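Local coordinates for Alpha/beta hydrolase (Pectobacterium atrosepticum SCRI1043, PDB 3BDV), which is of uncharacterised biological role but probably acts as a hydrolase of the alpha/beta-hydrolase fold, and carries bound calcium, at residues A[6-11]-A[40-45]; A[17-22]-A[44-49]; A[32-37]-A[171-176]; A[76-81]-A[97-102]. All coordinates share one frame; numbering follows the deposited sequence.

Contacts 2 and 4 lie in the parallel sheet of the alpha/beta-hydrolase fold; contacts 1 and 3 lie among the helices beside it. Contact 1 sets helix 4-15 against the end of helix 34-41. Contact 2 shares His44 and Trp45 with it, the centres about 11 Å apart, and pairs edge strand 46-47 with strand 19-23. Contact 4, its centre about 9 Å from that of contact 2, joins strands 76-81 and 99-105; along the chain it is nested inside the loop closed by contact 3. Contacts 1 and 3 share helix 34-41 and are joined by the Arg41-Glu174 salt bridge. Helices 4-15 and 174-185 are thus both tied to helix 34-41, while strand 76-81 leads into a probable nucleophile elbow.

Contact 1: residues A[6-11]-A[40-45]. With EDO (1,2-ethanediol), chain H.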
# COMPACT_ATOMS: atom_id res chain seq x y z
N GLU A 6 -6.42 10.66 18.27
CA GLU A 6 -6.15 11.69 17.29
C GLU A 6 -5.96 11.08 15.92
O GLU A 6 -6.44 11.67 14.94
CB GLU A 6 -4.99 12.62 17.64
CG GLU A 6 -5.04 13.91 16.81
N ILE A 7 -5.32 9.89 15.84
CA ILE A 7 -5.20 9.17 14.56
C ILE A 7 -6.60 8.88 14.00
O ILE A 7 -6.89 9.13 12.84
CB ILE A 7 -4.42 7.78 14.71
CG1 ILE A 7 -2.91 7.98 14.78
CG2 ILE A 7 -4.78 6.82 13.56
CD1 ILE A 7 -2.07 6.68 15.09
N ASP A 8 -7.46 8.31 14.84
CA ASP A 8 -8.80 7.93 14.36
C ASP A 8 -9.62 9.10 13.91
O ASP A 8 -10.27 8.99 12.86
CB ASP A 8 -9.54 7.15 15.42
CG ASP A 8 -8.88 5.83 15.72
OD1 ASP A 8 -8.13 5.38 14.87
OD2 ASP A 8 -9.05 5.28 16.80
N LEU A 9 -9.58 10.22 14.64
CA LEU A 9 -10.35 11.41 14.21
C LEU A 9 -9.85 11.93 12.87
O LEU A 9 -10.63 12.22 11.97
CB LEU A 9 -10.24 12.55 15.23
CG LEU A 9 -10.93 12.43 16.59
CD1 LEU A 9 -10.30 13.39 17.62
CD2 LEU A 9 -12.42 12.68 16.42
N ARG A 10 -8.53 12.01 12.73
CA ARG A 10 -7.95 12.54 11.50
C ARG A 10 -8.27 11.63 10.34
O ARG A 10 -8.69 12.11 9.29
CB ARG A 10 -6.44 12.72 11.64
CG ARG A 10 -6.06 13.94 12.48
CD ARG A 10 -4.59 13.99 12.76
NE ARG A 10 -3.79 14.36 11.59
CZ ARG A 10 -2.46 14.45 11.63
NH1 ARG A 10 -1.80 14.18 12.75
NH2 ARG A 10 -1.77 14.74 10.57
N LEU A 11 -8.16 10.31 10.54
CA LEU A 11 -8.44 9.38 9.43
C LEU A 11 -9.92 9.31 9.08
O LEU A 11 -10.29 9.19 7.91
CB LEU A 11 -7.86 7.98 9.67
CG LEU A 11 -6.35 7.93 9.43
CD1 LEU A 11 -5.75 6.64 10.07
CD2 LEU A 11 -5.99 8.08 7.97
N ARG A 40 -10.55 -3.85 10.22
CA ARG A 40 -11.41 -3.89 11.41
C ARG A 40 -11.56 -2.50 12.07
O ARG A 40 -12.63 -2.15 12.56
CB ARG A 40 -10.89 -4.87 12.47
CG ARG A 40 -10.91 -6.32 12.08
CD ARG A 40 -10.63 -7.22 13.26
NE ARG A 40 -9.23 -7.17 13.71
CZ ARG A 40 -8.23 -7.84 13.13
NH1 ARG A 40 -8.44 -8.64 12.09
NH2 ARG A 40 -7.03 -7.75 13.64
N ARG A 41 -10.48 -1.73 12.11
CA ARG A 41 -10.50 -0.41 12.74
C ARG A 41 -11.32 0.65 11.97
O ARG A 41 -11.99 1.51 12.58
CB ARG A 41 -9.05 0.02 12.98
CG ARG A 41 -8.89 1.23 13.80
CD ARG A 41 -7.47 1.46 14.07
NE ARG A 41 -7.23 2.68 14.83
CZ ARG A 41 -6.16 2.89 15.60
NH1 ARG A 41 -5.27 1.93 15.76
NH2 ARG A 41 -6.01 4.03 16.23
N PHE A 42 -11.34 0.51 10.63
CA PHE A 42 -11.96 1.46 9.71
C PHE A 42 -12.83 0.68 8.71
O PHE A 42 -12.42 0.39 7.58
CB PHE A 42 -10.88 2.25 8.97
CG PHE A 42 -9.98 3.03 9.88
CD1 PHE A 42 -10.43 4.15 10.53
CD2 PHE A 42 -8.71 2.59 10.15
CE1 PHE A 42 -9.62 4.86 11.43
CE2 PHE A 42 -7.89 3.29 11.03
CZ PHE A 42 -8.35 4.41 11.68
N PRO A 43 -14.02 0.27 9.16
CA PRO A 43 -14.79 -0.67 8.34
C PRO A 43 -15.28 -0.12 7.02
O PRO A 43 -15.78 -0.89 6.19
CB PRO A 43 -15.97 -1.05 9.26
CG PRO A 43 -15.62 -0.58 10.61
CD PRO A 43 -14.68 0.58 10.44
N HIS A 44 -15.20 1.19 6.84
CA HIS A 44 -15.55 1.82 5.57
C HIS A 44 -14.38 1.73 4.56
O HIS A 44 -14.59 1.96 3.39
CB HIS A 44 -15.95 3.29 5.77
CG HIS A 44 -15.02 4.04 6.68
ND1 HIS A 44 -14.88 3.74 8.02
CD2 HIS A 44 -14.15 5.06 6.44
CE1 HIS A 44 -13.99 4.55 8.57
NE2 HIS A 44 -13.54 5.36 7.63
N TRP A 45 -13.16 1.41 5.01
CA TRP A 45 -12.07 1.21 4.05
C TRP A 45 -12.35 0.01 3.18
O TRP A 45 -12.99 -0.91 3.61
CB TRP A 45 -10.75 1.03 4.74
CG TRP A 45 -10.27 2.30 5.43
CD1 TRP A 45 -10.98 3.45 5.65
CD2 TRP A 45 -8.98 2.50 6.02
NE1 TRP A 45 -10.19 4.36 6.33
CE2 TRP A 45 -8.98 3.81 6.58
CE3 TRP A 45 -7.83 1.73 6.12
CZ2 TRP A 45 -7.87 4.34 7.22
CZ3 TRP A 45 -6.73 2.26 6.74
CH2 TRP A 45 -6.76 3.56 7.31
C1 EDO H . -2.23 12.21 15.66
O1 EDO H . -2.53 13.59 15.36
C2 EDO H . -1.33 11.50 14.65
O2 EDO H . 0.05 11.46 15.07
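A helix-to-turn contact on the flank of the alpha/beta-hydrolase fold joins helix 4-15 to the end of helix 34-41 and the type I turn from Phe42 to Trp45, with a salt bridge between Asp8 and Arg41 on one side and an apolar cluster on the other. Arg41, its chain extended as far as NE, approaches side-on: NE lies 2.8 Å and NH2 2.9 Å from the single oxygen OD1 of Asp8, on its syn side, while the bond from NH2 to OD2 is weak. The carboxylate is turned 75° against the guanidinium plane, consistent with one oxygen taking both stronger bonds. OD1 also lies 3.3 Å from Phe42 CZ. One helical turn on from Asp8, Leu11 crosses the Phe42 side chain at about a right angle, its CD1 3.8 Å from Phe42 CZ, and the same methyl meets the edge of Trp45. Phe42 is sandwiched, Arg41 CG over one face and Trp45 CZ2 over the other. Arg10 NH1 donates to O1 of a 1,2-ethanediol (2.8 Å), probably from the crystallisation liquor. Arg41 NH1 forms a second salt bridge with Glu174 of helix 174-185; Trp45 leans on Leu177 and Leu180 there, and Leu11 and Trp45 both reach Met20 of strand 19-23.

Contact 2: residues A[17-22]-A[44-49]. With CA (calcium ion), chain C.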
# COMPACT_ATOMS: atom_id res chain seq x y z
N GLN A 17 -13.69 12.14 2.20
CA GLN A 17 -13.36 12.59 0.84
C GLN A 17 -12.45 11.68 0.00
O GLN A 17 -12.39 11.84 -1.20
CB GLN A 17 -12.72 13.96 0.91
CG GLN A 17 -13.65 15.07 1.40
CD GLN A 17 -13.00 16.43 1.19
OE1 GLN A 17 -12.66 16.79 0.07
NE2 GLN A 17 -12.82 17.19 2.26
N LEU A 18 -11.71 10.78 0.64
CA LEU A 18 -10.84 9.83 -0.04
C LEU A 18 -11.18 8.43 0.41
O LEU A 18 -11.54 8.23 1.55
CB LEU A 18 -9.37 10.07 0.31
CG LEU A 18 -8.81 11.43 -0.08
CD1 LEU A 18 -7.39 11.62 0.44
CD2 LEU A 18 -8.88 11.61 -1.62
N THR A 19 -11.01 7.47 -0.48
CA THR A 19 -11.28 6.08 -0.14
C THR A 19 -9.98 5.32 -0.08
O THR A 19 -9.19 5.35 -1.04
CB THR A 19 -12.20 5.47 -1.22
OG1 THR A 19 -13.48 6.11 -1.16
CG2 THR A 19 -12.38 3.98 -1.04
N MSE A 20 -9.74 4.64 1.03
CA MSE A 20 -8.58 3.77 1.14
C MSE A 20 -8.91 2.43 0.54
O MSE A 20 -9.93 1.84 0.88
CB MSE A 20 -8.22 3.52 2.59
CG MSE A 20 -8.03 4.74 3.42
SE MSE A 20 -6.82 6.05 2.77
CE MSE A 20 -6.57 7.07 4.40
N VAL A 21 -8.01 1.92 -0.30
CA VAL A 21 -8.12 0.57 -0.85
C VAL A 21 -6.92 -0.29 -0.40
O VAL A 21 -5.80 -0.03 -0.81
CB VAL A 21 -8.27 0.58 -2.38
CG1 VAL A 21 -8.43 -0.83 -2.87
CG2 VAL A 21 -9.49 1.43 -2.79
N LEU A 22 -7.19 -1.32 0.42
CA LEU A 22 -6.17 -2.26 0.86
C LEU A 22 -5.87 -3.31 -0.20
O LEU A 22 -6.77 -3.98 -0.67
CB LEU A 22 -6.60 -2.96 2.15
CG LEU A 22 -6.85 -2.02 3.31
CD1 LEU A 22 -7.74 -2.75 4.34
CD2 LEU A 22 -5.50 -1.53 3.92
N HIS A 44 -15.20 1.19 6.84
CA HIS A 44 -15.55 1.82 5.57
C HIS A 44 -14.38 1.73 4.56
O HIS A 44 -14.59 1.96 3.39
CB HIS A 44 -15.95 3.29 5.77
CG HIS A 44 -15.02 4.04 6.68
ND1 HIS A 44 -14.88 3.74 8.02
CD2 HIS A 44 -14.15 5.06 6.44
CE1 HIS A 44 -13.99 4.55 8.57
NE2 HIS A 44 -13.54 5.36 7.63
N TRP A 45 -13.16 1.41 5.01
CA TRP A 45 -12.07 1.21 4.05
C TRP A 45 -12.35 0.01 3.18
O TRP A 45 -12.99 -0.91 3.61
CB TRP A 45 -10.75 1.03 4.74
CG TRP A 45 -10.27 2.30 5.43
CD1 TRP A 45 -10.98 3.45 5.65
CD2 TRP A 45 -8.98 2.50 6.02
NE1 TRP A 45 -10.19 4.36 6.33
CE2 TRP A 45 -8.98 3.81 6.58
CE3 TRP A 45 -7.83 1.73 6.12
CZ2 TRP A 45 -7.87 4.34 7.22
CZ3 TRP A 45 -6.73 2.26 6.74
CH2 TRP A 45 -6.76 3.56 7.31
N GLN A 46 -11.87 0.06 1.95
CA GLN A 46 -12.12 -1.01 0.99
C GLN A 46 -10.93 -1.94 0.88
O GLN A 46 -9.84 -1.62 1.34
CB GLN A 46 -12.44 -0.42 -0.37
CG GLN A 46 -13.76 0.39 -0.43
CD GLN A 46 -14.96 -0.38 0.10
OE1 GLN A 46 -15.37 -1.39 -0.47
NE2 GLN A 46 -15.52 0.09 1.21
N ARG A 47 -11.15 -3.10 0.28
CA ARG A 47 -10.13 -4.13 0.19
C ARG A 47 -10.38 -5.01 -1.01
O ARG A 47 -11.54 -5.36 -1.32
CB ARG A 47 -10.12 -4.94 1.49
CG ARG A 47 -9.12 -6.06 1.52
CD ARG A 47 -9.04 -6.62 2.90
NE ARG A 47 -8.27 -7.85 2.89
CZ ARG A 47 -7.63 -8.35 3.94
NH1 ARG A 47 -7.72 -7.77 5.12
NH2 ARG A 47 -6.96 -9.47 3.82
N ILE A 48 -9.32 -5.35 -1.74
CA ILE A 48 -9.52 -6.11 -2.98
C ILE A 48 -9.79 -7.55 -2.57
O ILE A 48 -9.33 -8.00 -1.54
CB ILE A 48 -8.33 -6.03 -3.99
CG1 ILE A 48 -7.05 -6.60 -3.39
CG2 ILE A 48 -8.09 -4.58 -4.51
CD1 ILE A 48 -6.11 -7.17 -4.46
N ARG A 49 -10.53 -8.25 -3.42
CA ARG A 49 -10.80 -9.66 -3.26
C ARG A 49 -10.47 -10.41 -4.56
O ARG A 49 -10.64 -9.89 -5.64
CB ARG A 49 -12.28 -9.86 -2.99
CG ARG A 49 -12.83 -9.02 -1.90
CD ARG A 49 -12.26 -9.34 -0.53
NE ARG A 49 -12.77 -8.38 0.43
CZ ARG A 49 -12.33 -8.25 1.68
NH1 ARG A 49 -11.41 -9.05 2.16
NH2 ARG A 49 -12.85 -7.34 2.46
CA CA C . -13.71 -4.92 -2.32
O HOH W 1 -13.98 -3.48 -0.45
O HOH W 2 -14.50 -6.52 -3.72
O HOH W 3 -15.69 -3.84 -3.27
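Parallel strand pairing at the margin of the central sheet joins Val21 to Gln46 and Leu22 to Arg47, closing the beta-alpha-beta unit of strand 19-23, helix 34-41 and strand 46-47. Three backbone bonds hold it: Gln46 N to Met20 O at 2.8 Å, Leu22 N to Gln46 O also at 2.8 Å and almost straight (178°), and Ile48 N to Leu22 O at 3.1 Å. Before the paired residues, selenomethionine Met20 lies alongside Trp45, pointing the same way. Its CG stands over the centre of the indole, 3.5 Å from the centroid of the five-membered ring, as a CH-pi contact; the bend at chi2 (-53°) carries SE over the six-membered ring, a more distant Met-aromatic contact at 5.0 Å. On the Val21 face, Val21 CG1 touches Ile48 CG2 at 4.1 Å. Arg47 turns its carbonyl O to a calcium ion 2.4 Å away, and one calcium-bound water accepts from Arg47 N, coupling the strand backbone to the metal shell. Glu68 of helix 58-70 also binds this calcium, and Val21 and Ile48 rest on that helix. Beyond strand 19-23 comes strand 76-81, and Met20 and Trp45 are covered by Leu180 of helix 174-185.

Contact 3: residues A[32-37]-A[171-176]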
# COMPACT_ATOMS: atom_id res chain seq x y z
N GLU A 32 -4.08 -11.20 11.68
CA GLU A 32 -3.21 -10.38 12.52
C GLU A 32 -2.32 -9.42 11.77
O GLU A 32 -1.56 -8.69 12.38
CB GLU A 32 -2.36 -11.25 13.43
CG GLU A 32 -3.12 -11.66 14.75
CD GLU A 32 -3.66 -10.45 15.57
OE1 GLU A 32 -2.93 -9.45 15.80
OE2 GLU A 32 -4.85 -10.51 15.97
N HIS A 33 -2.42 -9.45 10.45
CA HIS A 33 -1.69 -8.56 9.57
C HIS A 33 -2.27 -7.15 9.70
O HIS A 33 -3.48 -6.98 9.89
CB HIS A 33 -1.85 -9.07 8.14
CG HIS A 33 -0.96 -8.43 7.13
ND1 HIS A 33 -1.25 -7.21 6.54
CD2 HIS A 33 0.13 -8.91 6.49
CE1 HIS A 33 -0.32 -6.95 5.64
NE2 HIS A 33 0.53 -7.96 5.59
N TRP A 34 -1.39 -6.16 9.64
CA TRP A 34 -1.79 -4.76 9.71
C TRP A 34 -2.93 -4.38 8.78
O TRP A 34 -3.77 -3.59 9.16
CB TRP A 34 -0.59 -3.81 9.51
CG TRP A 34 0.16 -3.96 8.22
CD1 TRP A 34 1.23 -4.80 7.99
CD2 TRP A 34 0.01 -3.19 7.03
NE1 TRP A 34 1.68 -4.67 6.72
CE2 TRP A 34 0.94 -3.70 6.09
CE3 TRP A 34 -0.90 -2.20 6.61
CZ2 TRP A 34 1.02 -3.21 4.79
CZ3 TRP A 34 -0.81 -1.73 5.32
CH2 TRP A 34 0.17 -2.23 4.44
N GLN A 35 -2.96 -4.88 7.56
CA GLN A 35 -4.08 -4.53 6.68
C GLN A 35 -5.42 -5.01 7.25
O GLN A 35 -6.44 -4.32 7.12
CB GLN A 35 -3.85 -5.08 5.29
CG GLN A 35 -2.81 -4.29 4.51
CD GLN A 35 -2.54 -4.89 3.15
OE1 GLN A 35 -2.52 -6.11 3.01
NE2 GLN A 35 -2.33 -4.05 2.14
N SER A 36 -5.39 -6.14 7.96
CA SER A 36 -6.57 -6.66 8.63
C SER A 36 -6.90 -5.87 9.90
O SER A 36 -8.08 -5.63 10.20
CB SER A 36 -6.45 -8.18 8.87
OG SER A 36 -6.37 -8.90 7.63
N HIS A 37 -5.90 -5.51 10.70
CA HIS A 37 -6.15 -4.59 11.80
C HIS A 37 -6.83 -3.35 11.28
O HIS A 37 -7.84 -2.88 11.84
CB HIS A 37 -4.84 -4.22 12.51
CG HIS A 37 -4.39 -5.28 13.47
ND1 HIS A 37 -4.64 -5.21 14.83
CD2 HIS A 37 -3.68 -6.42 13.27
CE1 HIS A 37 -4.12 -6.28 15.42
NE2 HIS A 37 -3.54 -7.03 14.50
N GLY A 171 0.25 -6.56 12.65
CA GLY A 171 0.08 -5.86 13.92
C GLY A 171 -0.68 -4.58 13.70
O GLY A 171 -0.91 -4.16 12.57
N PRO A 172 -1.07 -3.93 14.79
CA PRO A 172 -1.85 -2.72 14.64
C PRO A 172 -1.15 -1.60 13.90
O PRO A 172 -1.82 -0.80 13.35
CB PRO A 172 -2.13 -2.26 16.08
CG PRO A 172 -1.58 -3.24 16.91
CD PRO A 172 -0.83 -4.26 16.21
N TRP A 173 0.17 -1.53 14.02
CA TRP A 173 0.98 -0.53 13.32
C TRP A 173 0.40 0.88 13.29
O TRP A 173 0.07 1.44 12.23
CB TRP A 173 1.31 -1.01 11.90
CG TRP A 173 2.53 -0.31 11.28
CD1 TRP A 173 3.63 0.21 11.92
CD2 TRP A 173 2.75 -0.08 9.88
NE1 TRP A 173 4.51 0.73 11.00
CE2 TRP A 173 3.98 0.58 9.75
CE3 TRP A 173 2.03 -0.40 8.72
CZ2 TRP A 173 4.50 0.95 8.52
CZ3 TRP A 173 2.50 -0.00 7.50
CH2 TRP A 173 3.74 0.65 7.40
N GLU A 174 0.33 1.47 14.48
CA GLU A 174 -0.12 2.84 14.61
C GLU A 174 0.79 3.81 13.86
O GLU A 174 0.29 4.82 13.33
CB GLU A 174 -0.23 3.21 16.08
CG GLU A 174 -1.37 2.50 16.75
CD GLU A 174 -2.35 3.43 17.41
OE1 GLU A 174 -2.07 4.64 17.52
OE2 GLU A 174 -3.42 2.95 17.82
N TYR A 175 2.09 3.52 13.78
CA TYR A 175 3.00 4.42 13.05
C TYR A 175 2.61 4.50 11.57
O TYR A 175 2.62 5.60 10.99
CB TYR A 175 4.50 4.04 13.19
CG TYR A 175 5.38 5.12 12.57
CD1 TYR A 175 5.57 6.34 13.20
CD2 TYR A 175 5.98 4.93 11.33
CE1 TYR A 175 6.35 7.34 12.63
CE2 TYR A 175 6.77 5.92 10.76
CZ TYR A 175 6.93 7.12 11.40
OH TYR A 175 7.66 8.12 10.79
N GLY A 176 2.26 3.38 10.96
CA GLY A 176 1.76 3.42 9.58
C GLY A 176 0.48 4.25 9.42
O GLY A 176 0.31 5.02 8.45
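The turn before helix 34-41 and the bend leading into helix 174-185 meet in a contact with two unlike halves. On the buried half, Trp34 and Trp173 form an edge-to-face pair: the edge of Trp173 points at the face of Trp34, with planes at 71° and Trp173 CE3 3.8 Å from Trp34 CD2. A chi1 of 58°, placing CG between the backbone N and the carbonyl carbon, sets the Trp34 indole between Trp173 over one face and His33 and Gln35 over the opposite one. Gly171 completes this half. Its N donates to Glu32 O at 2.8 Å, in the carbonyl plane, and its own O receives a CA-H...O contact from Trp34 CA at 3.1 Å. Glycine suits the backbone here, with positive phi after a cis peptide bond.

Next to it, the Gly171-Pro172 peptide covers one face of the His37 ring, Gly171 C 3.5 Å from His37 CD2 and Pro172 N over the ring centre. The ring is steadied by NE2, which donates to Glu32 OE1 at 2.8 Å from above the carboxylate plane. Looser and nearer solvent is the exposed Pro172 ring, whose CD makes a CH-pi contact 4.2 Å from the His37 centroid. Trp34 NE1 donates to Ile164 O, and the two tryptophans reach Val105 of strand 99-105, Trp34 also touching Ile79 of strand 76-81, so both helix starts are seated against the central sheet.

Contact 4: residues A[76-81]-A[97-102]; sequences VILIGH and EGIAGV
Leu78 and Val102 are bridge partners in the parallel pairing of strands 76-81 and 99-105, their side chains side by side and pointing the same way. Followed outward, Leu78 CB meets Val102 CG1 at 3.8 Å in the modelled conformer of Val102; CG, anti to the carbonyl carbon (chi1 -66°), carries the branch onward; and at the tip CD1 touches Ile99 CD1 at 3.9 Å. One leucine thereby bridges two residues of the adjoining strand on the same face of the sheet, crossing Ile99 at about a right angle. The backbone bonds are Val76 N to Gly98 O (3.1 Å), Ala100 N to Val76 O (2.8 Å) and Leu78 N to Gly101 O (3.1 Å). Val76 pairs with Ile99 but Ile77 with Gly101, a shift of one residue that marks a beta bulge at Ala100, whose psi of -35° departs from extended geometry. Across from Ile77, Gly101 presents no side chain, and Ile77 CG2 approaches Gly101 O at 3.6 Å. Strand 76-81 runs on to Gly80 of a probable nucleophile elbow. Helix 83-93, which links the two strands, covers the Leu78 face through Ala88, Val91 and Val92, while strand 19-23 pairs along the other edge of strand 76-81.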
# COMPACT_ATOMS: atom_id res chain seq x y z
N VAL A 76 -8.99 7.48 -4.71
CA VAL A 76 -8.55 6.37 -3.91
C VAL A 76 -7.08 6.53 -3.53
O VAL A 76 -6.28 7.08 -4.29
CB VAL A 76 -8.74 5.05 -4.67
CG1 VAL A 76 -7.90 3.97 -4.10
CG2 VAL A 76 -10.21 4.65 -4.65
N ILE A 77 -6.75 6.06 -2.34
CA ILE A 77 -5.35 5.79 -1.99
C ILE A 77 -5.16 4.29 -1.95
O ILE A 77 -5.84 3.61 -1.18
CB ILE A 77 -4.94 6.41 -0.64
CG1 ILE A 77 -5.03 7.94 -0.71
CG2 ILE A 77 -3.52 5.97 -0.29
CD1 ILE A 77 -4.83 8.69 0.60
N LEU A 78 -4.29 3.77 -2.82
CA LEU A 78 -3.99 2.31 -2.81
C LEU A 78 -2.97 2.03 -1.72
O LEU A 78 -1.95 2.68 -1.66
CB LEU A 78 -3.41 1.87 -4.15
CG LEU A 78 -4.36 1.96 -5.35
CD1 LEU A 78 -3.62 1.51 -6.60
CD2 LEU A 78 -5.66 1.18 -5.11
N ILE A 79 -3.26 1.09 -0.84
CA ILE A 79 -2.34 0.80 0.30
C ILE A 79 -1.92 -0.67 0.08
O ILE A 79 -2.68 -1.64 0.35
CB ILE A 79 -2.99 1.00 1.67
CG1 ILE A 79 -3.50 2.44 1.87
CG2 ILE A 79 -2.04 0.57 2.80
CD1 ILE A 79 -4.37 2.65 3.12
N GLY A 80 -0.73 -0.83 -0.48
CA GLY A 80 -0.25 -2.13 -0.89
C GLY A 80 0.81 -2.78 0.01
O GLY A 80 1.62 -2.08 0.58
N HIS A 81 0.84 -4.10 0.04
CA HIS A 81 1.91 -4.83 0.73
C HIS A 81 2.60 -5.78 -0.24
O HIS A 81 1.93 -6.59 -0.88
CB HIS A 81 1.35 -5.63 1.92
CG HIS A 81 2.39 -6.40 2.69
ND1 HIS A 81 2.30 -7.75 2.94
CD2 HIS A 81 3.56 -6.00 3.24
CE1 HIS A 81 3.36 -8.15 3.62
NE2 HIS A 81 4.14 -7.10 3.83
N GLU A 97 -6.95 5.97 -13.92
CA GLU A 97 -7.49 7.20 -13.35
C GLU A 97 -8.08 6.96 -11.98
O GLU A 97 -8.37 5.81 -11.62
CB GLU A 97 -8.59 7.77 -14.27
CG GLU A 97 -8.10 8.41 -15.57
CD GLU A 97 -8.55 9.87 -15.71
OE1 GLU A 97 -9.75 10.12 -15.97
OE2 GLU A 97 -7.70 10.77 -15.55
N GLY A 98 -8.27 8.04 -11.22
CA GLY A 98 -9.02 8.05 -9.98
C GLY A 98 -8.19 7.68 -8.77
O GLY A 98 -8.75 7.26 -7.75
N ILE A 99 -6.87 7.76 -8.91
CA ILE A 99 -5.94 7.54 -7.80
C ILE A 99 -5.23 8.81 -7.27
O ILE A 99 -4.43 9.41 -7.96
CB ILE A 99 -4.90 6.40 -8.17
CG1 ILE A 99 -5.66 5.12 -8.57
CG2 ILE A 99 -3.91 6.18 -7.03
CD1 ILE A 99 -4.84 4.02 -9.38
N ALA A 100 -5.47 9.11 -6.00
CA ALA A 100 -4.93 10.32 -5.33
C ALA A 100 -3.49 10.09 -4.91
O ALA A 100 -2.68 11.02 -4.94
CB ALA A 100 -5.77 10.68 -4.10
N GLY A 101 -3.18 8.86 -4.50
CA GLY A 101 -1.86 8.53 -3.94
C GLY A 101 -1.72 7.04 -3.74
O GLY A 101 -2.71 6.29 -3.82
N VAL A 102 -0.49 6.59 -3.53
CA VAL A 102 -0.26 5.19 -3.23
C VAL A 102 0.75 5.07 -2.11
O VAL A 102 1.67 5.87 -1.97
CB VAL A 102 0.17 4.33 -4.47
CG1 VAL A 102 -0.90 4.34 -5.57
CG2 VAL A 102 1.51 4.77 -4.99